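Local coordinates for putative esterase/lipase/thioesterase (Silicibacter sp., PDB 2PBL), which is a putative esterase, lipase or thioesterase of the alpha/beta-hydrolase fold, probably hydrolysing ester or thioester bonds, at residues M2-D5 and D6-N10; P174-T178 and S179-K183; A223-L226 and V227-W230. One frame throughout, in Å; residues are numbered along the deposited sequence.

Interaction 1: residues M2-D5 and D6-N10; sequences MELD and DAYAN
L4 and Y8 meet four residues apart, through the backbone and through L4 CB and the near edge of the Y8 ring. The Y8 amide donates to L4 O at 3.1 Å, with an N-H...O angle of 156° and the donor tilted 20° from the carbonyl plane. The same oxygen sits at the edge of the tyrosine ring, in its plane and 3.5 Å from Y8 CD1, so that one carbonyl meets both the N-H and an aromatic C-H edge of Y8. The ring is brought there by CG lying anti to the carbonyl carbon (chi1 -76°), beside the backbone N, which leaves Y8 CD1 4.1 Å from L4 CB. The CD2 methyl of L4 approaches A7 CB loosely, at 4.4 Å. These contacts belong to two consecutive type I beta turns, M2 to D5 and D6 to A9, in the N-terminal loop that precedes helix 20-35. The D5 amide closes the first turn on M2 O, and the A9 amide closes the second on D6 O. Two waters fasten one turn to the other: water 1 donates to M2 O and accepts from D6 N, while water 2 donates to E3 O at 2.7 Å and accepts from A7 N at 3.0 Å. The N-H groups at the start of the second turn are thereby satisfied by carbonyls of the first through single solvent molecules. The D6 carboxylate has its partner farther along the loop, OD1 bonding the hydroxyl of Y13. Farther out, the Y8 hydroxyl is hydrogen-bonded to Q222 NE2, and the tyrosine side chain also touches A218 of helix 217-230.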
loop_
_atom_site.group_PDB
_atom_site.type_symbol
_atom_site.label_atom_id
_atom_site.label_comp_id
_atom_site.label_asym_id
_atom_site.label_seq_id
_atom_site.Cartn_x
_atom_site.Cartn_y
_atom_site.Cartn_z
HETATM N N MSE A 2 -10.435 -22.997 -4.817
HETATM C CA MSE A 2 -9.028 -23.068 -5.241
HETATM C C MSE A 2 -8.717 -22.890 -6.762
HETATM O O MSE A 2 -7.554 -22.890 -7.160
HETATM C CB MSE A 2 -8.383 -24.372 -4.731
ATOM N N GLU A 3 -9.725 -22.720 -7.601
ATOM C CA GLU A 3 -9.537 -22.530 -9.040
ATOM C C GLU A 3 -8.494 -21.456 -9.416
ATOM O O GLU A 3 -7.695 -21.653 -10.328
ATOM C CB GLU A 3 -10.913 -22.195 -9.648
ATOM C CG GLU A 3 -10.942 -21.764 -11.091
ATOM N N LEU A 4 -8.477 -20.346 -8.671
ATOM C CA LEU A 4 -7.567 -19.233 -8.959
ATOM C C LEU A 4 -6.343 -19.141 -8.087
ATOM O O LEU A 4 -5.642 -18.137 -8.090
ATOM C CB LEU A 4 -8.358 -17.928 -8.923
ATOM C CG LEU A 4 -9.501 -17.857 -9.926
ATOM C CD1 LEU A 4 -10.200 -16.475 -9.931
ATOM C CD2 LEU A 4 -9.002 -18.198 -11.344
ATOM N N ASP A 5 -6.029 -20.202 -7.361
ATOM C CA ASP A 5 -4.853 -20.188 -6.544
ATOM C C ASP A 5 -3.592 -19.915 -7.339
ATOM O O ASP A 5 -2.774 -19.087 -6.947
ATOM C CB ASP A 5 -4.703 -21.520 -5.786
ATOM C CG ASP A 5 -5.666 -21.634 -4.642
ATOM O OD1 ASP A 5 -6.409 -20.660 -4.403
ATOM O OD2 ASP A 5 -5.671 -22.682 -3.977
ATOM N N ASP A 6 -3.418 -20.647 -8.434
ATOM C CA ASP A 6 -2.195 -20.498 -9.221
ATOM C C ASP A 6 -2.095 -19.090 -9.848
ATOM O O ASP A 6 -1.016 -18.522 -9.894
ATOM C CB ASP A 6 -2.122 -21.546 -10.333
ATOM C CG ASP A 6 -0.844 -21.432 -11.145
ATOM O OD1 ASP A 6 0.262 -21.559 -10.577
ATOM O OD2 ASP A 6 -0.955 -21.207 -12.356
ATOM N N ALA A 7 -3.225 -18.575 -10.337
ATOM C CA ALA A 7 -3.338 -17.241 -10.948
ATOM C C ALA A 7 -2.884 -16.112 -10.000
ATOM O O ALA A 7 -2.187 -15.185 -10.418
ATOM C CB ALA A 7 -4.748 -17.007 -11.391
ATOM N N TYR A 8 -3.236 -16.224 -8.715
ATOM C CA TYR A 8 -2.838 -15.227 -7.709
ATOM C C TYR A 8 -1.525 -15.517 -6.953
ATOM O O TYR A 8 -1.122 -14.779 -6.050
ATOM C CB TYR A 8 -4.035 -14.958 -6.761
ATOM C CG TYR A 8 -5.011 -14.094 -7.459
ATOM C CD1 TYR A 8 -6.041 -14.644 -8.243
ATOM C CD2 TYR A 8 -4.880 -12.704 -7.425
ATOM C CE1 TYR A 8 -6.920 -13.846 -8.944
ATOM C CE2 TYR A 8 -5.756 -11.914 -8.113
ATOM C CZ TYR A 8 -6.774 -12.480 -8.884
ATOM O OH TYR A 8 -7.629 -11.697 -9.614
ATOM N N ALA A 9 -0.823 -16.582 -7.343
ATOM C CA ALA A 9 0.407 -16.944 -6.689
ATOM C C ALA A 9 1.509 -16.136 -7.344
ATOM O O ALA A 9 1.716 -16.264 -8.559
ATOM C CB ALA A 9 0.656 -18.447 -6.843
ATOM N N ASN A 10 2.185 -15.287 -6.571
ATOM C CA ASN A 10 3.297 -14.502 -7.086
ATOM C C ASN A 10 4.639 -15.201 -6.973
ATOM O O ASN A 10 5.330 -15.397 -7.972
ATOM C CB ASN A 10 3.340 -13.127 -6.403
ATOM C CG ASN A 10 2.112 -12.276 -6.729
ATOM O OD1 ASN A 10 1.797 -12.012 -7.907
ATOM N ND2 ASN A 10 1.393 -11.852 -5.670
HETATM O O HOH W 1 -5.264 -23.069 -8.946
HETATM O O HOH W 2 -5.372 -20.583 -11.088
#

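Interaction 2: residues P174-T178 and S179-K183; sequences PLLRT and SMNEK
T178 and M180 touch through the threonine hydroxyl, whose OG1 lies 3.6 Å from both CB and the terminal methyl CE of the selenomethionine M180. This side chain reaches back because it bends about its CG-SE bond (chi3 -76°), bringing M180 CE across to L175 CD2 at 4.1 Å as well. N181 N donates to T178 O at 3.0 Å, with the donor standing well above the carbonyl plane. N181 CB packs against T178 O and L175 O, and its side-chain amide lies alongside L176, pointing the same way, with N181 ND2 3.7 Å from L176 CD2. That placement follows from CG standing anti to the backbone N of N181 (chi1 -157°). Water 3 joins the pair, donating to L176 O and accepting from N181 ND2, which has a further partner in M186 O.

The next shell fixes T178. Its OG1 donates to L175 O at 2.8 Å, and its backbone N-H binds the same oxygen, so two donors from one residue grip a single carbonyl. S179 OG is hydrogen-bonded to D5 OD2 and to G1 O, which brings in the N-terminal loop.

The backbone bond from N181 to T178 closes a type I beta turn, T178 to N181, which leads the loop after strand 160-166 into the short helix 181-184 of the alpha/beta-hydrolase fold.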
loop_
_atom_site.group_PDB
_atom_site.type_symbol
_atom_site.label_atom_id
_atom_site.label_comp_id
_atom_site.label_asym_id
_atom_site.label_seq_id
_atom_site.Cartn_x
_atom_site.Cartn_y
_atom_site.Cartn_z
ATOM N N PRO A 174 -12.755 -12.182 -7.516
ATOM C CA PRO A 174 -12.058 -13.425 -7.886
ATOM C C PRO A 174 -11.340 -14.104 -6.728
ATOM O O PRO A 174 -11.015 -15.281 -6.832
ATOM C CB PRO A 174 -11.043 -12.959 -8.948
ATOM C CG PRO A 174 -11.465 -11.602 -9.335
ATOM C CD PRO A 174 -12.161 -11.011 -8.178
ATOM N N LEU A 175 -11.093 -13.386 -5.616
ATOM C CA LEU A 175 -10.463 -14.006 -4.463
ATOM C C LEU A 175 -11.358 -15.008 -3.756
ATOM O O LEU A 175 -10.855 -15.815 -2.974
ATOM C CB LEU A 175 -9.965 -12.976 -3.453
ATOM C CG LEU A 175 -9.000 -11.951 -4.002
ATOM C CD1 LEU A 175 -8.620 -11.031 -2.877
ATOM C CD2 LEU A 175 -7.765 -12.649 -4.589
ATOM N N LEU A 176 -12.666 -14.955 -4.041
ATOM C CA LEU A 176 -13.643 -15.908 -3.510
ATOM C C LEU A 176 -13.366 -17.286 -4.092
ATOM O O LEU A 176 -13.758 -18.301 -3.534
ATOM C CB LEU A 176 -15.067 -15.475 -3.859
ATOM C CG LEU A 176 -15.486 -14.060 -3.423
ATOM C CD1 LEU A 176 -16.957 -13.861 -3.710
ATOM C CD2 LEU A 176 -15.172 -13.757 -1.973
ATOM N N ARG A 177 -12.647 -17.299 -5.204
ATOM C CA ARG A 177 -12.227 -18.526 -5.848
ATOM C C ARG A 177 -10.762 -18.871 -5.555
ATOM O O ARG A 177 -10.115 -19.533 -6.346
ATOM C CB ARG A 177 -12.541 -18.423 -7.338
ATOM C CG ARG A 177 -14.000 -18.130 -7.608
ATOM C CD ARG A 177 -14.393 -18.634 -8.972
ATOM N NE ARG A 177 -13.669 -17.939 -10.034
ATOM C CZ ARG A 177 -13.182 -18.503 -11.146
ATOM N NH1 ARG A 177 -13.219 -19.819 -11.363
ATOM N NH2 ARG A 177 -12.559 -17.734 -12.026
ATOM N N THR A 178 -10.250 -18.445 -4.393
ATOM C CA THR A 178 -8.914 -18.791 -3.930
ATOM C C THR A 178 -8.988 -19.323 -2.482
ATOM O O THR A 178 -9.857 -18.931 -1.689
ATOM C CB THR A 178 -7.924 -17.588 -3.942
ATOM O OG1 THR A 178 -8.234 -16.681 -2.859
ATOM C CG2 THR A 178 -7.922 -16.864 -5.307
ATOM N N SER A 179 -8.055 -20.194 -2.131
ATOM C CA SER A 179 -7.975 -20.727 -0.789
ATOM C C SER A 179 -7.733 -19.649 0.262
ATOM O O SER A 179 -7.992 -19.865 1.444
ATOM C CB SER A 179 -6.846 -21.750 -0.712
ATOM O OG SER A 179 -7.030 -22.756 -1.701
HETATM N N MSE A 180 -7.219 -18.487 -0.148
HETATM C CA MSE A 180 -6.990 -17.397 0.797
HETATM C C MSE A 180 -8.308 -16.919 1.370
HETATM O O MSE A 180 -8.330 -16.317 2.451
HETATM C CB MSE A 180 -6.264 -16.249 0.125
HETATM C CG MSE A 180 -4.850 -16.546 -0.286
HETATM SE SE MSE A 180 -4.110 -14.942 -1.138
HETATM C CE MSE A 180 -4.970 -15.068 -2.750
ATOM N N ASN A 181 -9.418 -17.210 0.693
ATOM C CA ASN A 181 -10.726 -16.837 1.234
ATOM C C ASN A 181 -11.141 -17.625 2.499
ATOM O O ASN A 181 -12.092 -17.236 3.194
ATOM C CB ASN A 181 -11.820 -16.899 0.227
ATOM C CG ASN A 181 -13.000 -16.013 0.619
ATOM O OD1 ASN A 181 -12.812 -14.894 1.132
ATOM N ND2 ASN A 181 -14.200 -16.468 0.347
ATOM N N GLU A 182 -10.400 -18.690 2.814
ATOM C CA GLU A 182 -10.598 -19.410 4.040
ATOM C C GLU A 182 -10.209 -18.470 5.171
ATOM O O GLU A 182 -10.701 -18.611 6.298
ATOM C CB GLU A 182 -9.746 -20.678 4.051
ATOM C CG GLU A 182 -10.183 -21.730 2.993
ATOM C CD GLU A 182 -9.109 -22.838 2.703
ATOM O OE1 GLU A 182 -7.957 -22.752 3.219
ATOM O OE2 GLU A 182 -9.415 -23.776 1.918
ATOM N N LYS A 183 -9.304 -17.533 4.881
ATOM C CA LYS A 183 -8.905 -16.512 5.849
ATOM C C LYS A 183 -9.718 -15.213 5.728
ATOM O O LYS A 183 -10.077 -14.614 6.740
ATOM C CB LYS A 183 -7.415 -16.213 5.747
ATOM C CG LYS A 183 -6.598 -17.437 6.000
ATOM C CD LYS A 183 -5.135 -17.150 6.038
ATOM C CE LYS A 183 -4.360 -18.426 6.347
ATOM N NZ LYS A 183 -2.910 -18.140 6.338
HETATM O O HOH W 3 -14.528 -19.019 -1.096
#

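Interaction 3: residues A223-L226 and V227-W230; sequences AIWL and VEAW
L226 lays its CD1 methyl over one face of the W230 indole in a CH-pi contact, 3.6 Å from the centroid of the five-membered ring and only 16° off its normal. CG of L226 stands anti to the backbone N (chi1 -171°), while the indole root is anti to its own carbonyl carbon, and the two side chains meet at a slant with the methyl above the centre of the ring system. W225 meets E228 quite differently: E228 OE1 lies at the indole edge, in the ring plane and 3.9 Å from W225 CD1, with the ring and carboxylate planes 46° apart. The other carboxylate oxygen, E228 OE2, comes within 4.1 Å of I224 CG1.

Regular helical bonds set this spacing, from V227 N to A223 O through to W230 N to L226 O. The segment is the C-terminal part of helix 217-230 in the beta-alpha-beta unit with strands 206-212 and 233-237; V227 touches V209 and H234 of those strands.

Were W230 an alanine, L226 CD1 would probably lose its aromatic platform and P196 O the indole N-H that bonds it. Because R202 also makes a cation-pi contact with this indole, its pi system serves both a methyl and a guanidinium group, whereas the W225 indole presents a C-H edge to a carboxylate, which may be weakly favourable electrostatically.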
loop_
_atom_site.group_PDB
_atom_site.type_symbol
_atom_site.label_atom_id
_atom_site.label_comp_id
_atom_site.label_asym_id
_atom_site.label_seq_id
_atom_site.Cartn_x
_atom_site.Cartn_y
_atom_site.Cartn_z
ATOM N N ALA A 223 -4.931 -4.322 -12.349
ATOM C CA ALA A 223 -4.497 -2.948 -12.569
ATOM C C ALA A 223 -5.377 -2.230 -13.580
ATOM O O ALA A 223 -5.880 -1.155 -13.311
ATOM C CB ALA A 223 -3.040 -2.910 -12.981
ATOM N N ILE A 224 -5.548 -2.812 -14.759
ATOM C CA ILE A 224 -6.341 -2.208 -15.816
ATOM C C ILE A 224 -7.812 -2.082 -15.403
ATOM O O ILE A 224 -8.496 -1.139 -15.828
ATOM C CB ILE A 224 -6.157 -2.962 -17.172
ATOM C CG1 ILE A 224 -6.801 -2.202 -18.346
ATOM C CG2 ILE A 224 -6.752 -4.334 -17.129
ATOM C CD1 ILE A 224 -6.137 -0.946 -18.723
ATOM N N TRP A 225 -8.317 -3.017 -14.591
ATOM C CA TRP A 225 -9.664 -2.846 -14.077
ATOM C C TRP A 225 -9.822 -1.543 -13.298
ATOM O O TRP A 225 -10.842 -0.839 -13.496
ATOM C CB TRP A 225 -10.161 -4.005 -13.249
ATOM C CG TRP A 225 -10.392 -5.238 -14.060
ATOM C CD1 TRP A 225 -10.799 -5.313 -15.371
ATOM C CD2 TRP A 225 -10.257 -6.582 -13.604
ATOM N NE1 TRP A 225 -10.889 -6.630 -15.753
ATOM C CE2 TRP A 225 -10.557 -7.427 -14.694
ATOM C CE3 TRP A 225 -9.899 -7.153 -12.392
ATOM C CZ2 TRP A 225 -10.523 -8.826 -14.586
ATOM C CZ3 TRP A 225 -9.864 -8.546 -12.278
ATOM C CH2 TRP A 225 -10.165 -9.364 -13.387
ATOM N N LEU A 226 -8.819 -1.216 -12.469
ATOM C CA LEU A 226 -8.847 0.023 -11.667
ATOM C C LEU A 226 -8.724 1.246 -12.589
ATOM O O LEU A 226 -9.464 2.251 -12.470
ATOM C CB LEU A 226 -7.740 0.018 -10.578
ATOM C CG LEU A 226 -7.876 1.187 -9.574
ATOM C CD1 LEU A 226 -9.266 1.293 -8.979
ATOM C CD2 LEU A 226 -6.831 1.172 -8.462
ATOM N N VAL A 227 -7.791 1.148 -13.532
ATOM C CA VAL A 227 -7.575 2.185 -14.521
ATOM C C VAL A 227 -8.879 2.478 -15.276
ATOM O O VAL A 227 -9.290 3.654 -15.415
ATOM C CB VAL A 227 -6.405 1.823 -15.475
ATOM C CG1 VAL A 227 -6.354 2.805 -16.609
ATOM C CG2 VAL A 227 -5.103 1.766 -14.740
ATOM N N GLU A 228 -9.561 1.416 -15.739
ATOM C CA GLU A 228 -10.830 1.578 -16.435
ATOM C C GLU A 228 -11.946 2.203 -15.607
ATOM O O GLU A 228 -12.631 3.118 -16.075
ATOM C CB GLU A 228 -11.348 0.237 -16.933
ATOM C CG GLU A 228 -10.619 -0.275 -18.149
ATOM C CD GLU A 228 -11.077 -1.659 -18.597
ATOM O OE1 GLU A 228 -11.764 -2.394 -17.823
ATOM O OE2 GLU A 228 -10.705 -1.991 -19.736
ATOM N N ALA A 229 -12.149 1.673 -14.406
ATOM C CA ALA A 229 -13.225 2.143 -13.520
ATOM C C ALA A 229 -13.090 3.620 -13.142
ATOM O O ALA A 229 -14.059 4.342 -13.105
ATOM C CB ALA A 229 -13.252 1.316 -12.284
ATOM N N TRP A 230 -11.867 4.065 -12.904
ATOM C CA TRP A 230 -11.608 5.427 -12.388
ATOM C C TRP A 230 -10.993 6.383 -13.394
ATOM O O TRP A 230 -10.644 7.542 -13.058
ATOM C CB TRP A 230 -10.617 5.269 -11.223
ATOM C CG TRP A 230 -11.115 4.632 -9.924
ATOM C CD1 TRP A 230 -12.262 3.909 -9.710
ATOM C CD2 TRP A 230 -10.388 4.601 -8.677
ATOM N NE1 TRP A 230 -12.327 3.518 -8.392
ATOM C CE2 TRP A 230 -11.185 3.935 -7.743
ATOM C CE3 TRP A 230 -9.167 5.168 -8.249
ATOM C CZ2 TRP A 230 -10.781 3.733 -6.443
ATOM C CZ3 TRP A 230 -8.781 4.988 -6.904
ATOM C CH2 TRP A 230 -9.593 4.282 -6.029
#

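From the N terminus, interaction 1 comes first, folding residues 2-10 into consecutive turns before helix 20-35. Interaction 2 follows at 174-183, after strand 160-166, and interaction 3 lies last, within helix 217-230. Each is local and closes no long loop; the three run in series, without nesting or crossing. Interactions 1 and 2 touch, their centres about 9 Å apart: L4 N probably bonds R177 O, and E3 packs on R177, tying the N-terminal loop to the 174-183 segment. Interaction 3 is separate, with nearest atoms about 5 Å from either of the others, but Y8 reaches the same helix through Q222.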